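Local coordinates for protein delta-1-pyrroline-5-carboxylate dehydrogenase, mitochondrial (Mus musculus, PDB 4E3X) that catalyses the NAD-dependent oxidation of glutamate gamma-semialdehyde to glutamate, the second step of proline breakdown in mitochondria, at residues V288-F291 and K292-R296. Sequence-based numbering, arbitrary orientation.
Sequences VPTF and KHLWR. With PRO (proline), chain C.
Phe291 lays one corner of its ring against the edge of the Trp295 indole one helical turn on, CE2 of Phe291 lying 3.8 Å from CE3 of Trp295. The ring planes are nearly perpendicular (83°), but the offset between them makes this neither a stack nor a T-shaped pair. Four residues apart, the two lie on the same flank of the helix, and in both CG is anti to the backbone N (chi1 -174° in Phe291), which directs the rings to each other. Beneath them the main chain is regular: Trp295 N donates to Phe291 O at 3.0 Å, and Lys292 N to Val288 O at 3.0 Å, nearly straight at 170°. The Lys292 chain kinks at chi3, its CD passes 4.2 Å from Val288 CG1, and Lys292 NZ donates to atom O of a bound proline at 2.8 Å. The same NZ forms a salt bridge with Asp303 of the second subunit. A methionine in place of Lys292 would probably leave the proline carboxylate without this donor and take away one positive partner of that aspartate. Val288, Pro289 and Thr290 belong to the NAD-binding site at the start of helix 288-300, the crossover of a beta-alpha-beta unit; Thr290 and Leu294 pack on Phe284 of strand 279-285, while Phe291 and Trp295 rest on Leu311 of strand 310-314.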
loop_
_atom_site.group_PDB
_atom_site.type_symbol
_atom_site.label_atom_id
_atom_site.label_comp_id
_atom_site.label_asym_id
_atom_site.label_seq_id
_atom_site.Cartn_x
_atom_site.Cartn_y
_atom_site.Cartn_z
ATOM N N VAL B 288 5.672 15.926 -9.669
ATOM C CA VAL B 288 4.384 15.959 -8.977
ATOM C C VAL B 288 3.195 16.111 -9.950
ATOM O O VAL B 288 2.236 15.345 -9.855
ATOM C CB VAL B 288 4.334 17.058 -7.866
ATOM C CG1 VAL B 288 2.953 17.124 -7.228
ATOM C CG2 VAL B 288 5.402 16.815 -6.806
ATOM N N PRO B 289 3.256 17.078 -10.893
ATOM C CA PRO B 289 2.083 17.251 -11.763
ATOM C C PRO B 289 1.787 16.018 -12.614
ATOM O O PRO B 289 0.621 15.695 -12.817
ATOM C CB PRO B 289 2.471 18.441 -12.651
ATOM C CG PRO B 289 3.496 19.183 -11.877
ATOM C CD PRO B 289 4.244 18.159 -11.089
ATOM N N THR B 290 2.817 15.335 -13.098
ATOM C CA THR B 290 2.578 14.152 -13.916
ATOM C C THR B 290 1.966 13.010 -13.092
ATOM O O THR B 290 1.022 12.345 -13.538
ATOM C CB THR B 290 3.862 13.687 -14.625
ATOM O OG1 THR B 290 4.342 14.748 -15.460
ATOM C CG2 THR B 290 3.594 12.451 -15.480
ATOM N N PHE B 291 2.485 12.796 -11.888
ATOM C CA PHE B 291 1.929 11.768 -11.014
ATOM C C PHE B 291 0.457 12.061 -10.700
ATOM O O PHE B 291 -0.392 11.172 -10.759
ATOM C CB PHE B 291 2.759 11.622 -9.733
ATOM C CG PHE B 291 2.321 10.485 -8.856
ATOM C CD1 PHE B 291 2.319 9.179 -9.333
ATOM C CD2 PHE B 291 1.907 10.717 -7.552
ATOM C CE1 PHE B 291 1.908 8.131 -8.525
ATOM C CE2 PHE B 291 1.497 9.675 -6.743
ATOM C CZ PHE B 291 1.489 8.385 -7.228
ATOM N N LYS B 292 0.156 13.313 -10.378
ATOM C CA LYS B 292 -1.228 13.689 -10.111
ATOM C C LYS B 292 -2.123 13.459 -11.326
ATOM O O LYS B 292 -3.260 13.012 -11.190
ATOM C CB LYS B 292 -1.316 15.151 -9.684
ATOM C CG LYS B 292 -0.737 15.420 -8.300
ATOM C CD LYS B 292 -1.201 16.757 -7.716
ATOM C CE LYS B 292 -1.048 17.887 -8.695
ATOM N NZ LYS B 292 -1.288 19.204 -8.037
ATOM N N HIS B 293 -1.610 13.775 -12.511
ATOM C CA HIS B 293 -2.372 13.591 -13.737
ATOM C C HIS B 293 -2.716 12.112 -13.940
ATOM O O HIS B 293 -3.861 11.764 -14.226
ATOM C CB HIS B 293 -1.570 14.124 -14.924
ATOM C CG HIS B 293 -2.250 13.950 -16.242
ATOM N ND1 HIS B 293 -3.419 14.602 -16.563
ATOM C CD2 HIS B 293 -1.927 13.197 -17.321
ATOM C CE1 HIS B 293 -3.784 14.266 -17.788
ATOM N NE2 HIS B 293 -2.892 13.421 -18.272
ATOM N N LEU B 294 -1.722 11.243 -13.769
ATOM C CA LEU B 294 -1.964 9.801 -13.881
ATOM C C LEU B 294 -2.987 9.320 -12.851
ATOM O O LEU B 294 -3.864 8.506 -13.158
ATOM C CB LEU B 294 -0.651 9.032 -13.735
ATOM C CG LEU B 294 0.321 9.216 -14.896
ATOM C CD1 LEU B 294 1.709 8.769 -14.490
ATOM C CD2 LEU B 294 -0.150 8.461 -16.140
ATOM N N TRP B 295 -2.869 9.821 -11.628
ATOM C CA TRP B 295 -3.808 9.488 -10.570
ATOM C C TRP B 295 -5.232 9.867 -10.973
ATOM O O TRP B 295 -6.174 9.091 -10.774
ATOM C CB TRP B 295 -3.364 10.205 -9.298
ATOM C CG TRP B 295 -4.124 9.929 -8.030
ATOM C CD1 TRP B 295 -5.460 10.113 -7.797
ATOM C CD2 TRP B 295 -3.552 9.518 -6.788
ATOM N NE1 TRP B 295 -5.755 9.813 -6.486
ATOM C CE2 TRP B 295 -4.603 9.442 -5.847
ATOM C CE3 TRP B 295 -2.253 9.195 -6.381
ATOM C CZ2 TRP B 295 -4.390 9.054 -4.523
ATOM C CZ3 TRP B 295 -2.044 8.805 -5.072
ATOM C CH2 TRP B 295 -3.111 8.741 -4.155
ATOM N N ARG B 296 -5.392 11.051 -11.547
ATOM C CA ARG B 296 -6.701 11.524 -11.984
ATOM C C ARG B 296 -7.233 10.745 -13.197
ATOM O O ARG B 296 -8.434 10.525 -13.328
ATOM C CB ARG B 296 -6.664 13.037 -12.245
ATOM C CG ARG B 296 -6.578 13.880 -10.953
ATOM C CD ARG B 296 -6.472 15.384 -11.230
ATOM N NE ARG B 296 -6.960 16.205 -10.115
ATOM C CZ ARG B 296 -6.251 17.131 -9.467
ATOM N NH1 ARG B 296 -4.993 17.378 -9.794
ATOM N NH2 ARG B 296 -6.809 17.818 -8.476
HETATM N N PRO C . -1.349 17.540 -3.091
HETATM C CA PRO C . -0.069 18.254 -3.110
HETATM C C PRO C . 0.116 18.952 -4.443
HETATM O O PRO C . -0.717 18.768 -5.329
HETATM C CB PRO C . 0.961 17.131 -2.962
HETATM C CG PRO C . 0.193 15.961 -2.413
HETATM C CD PRO C . -1.153 16.080 -3.034
HETATM O OXT PRO C . 1.074 19.703 -4.650
#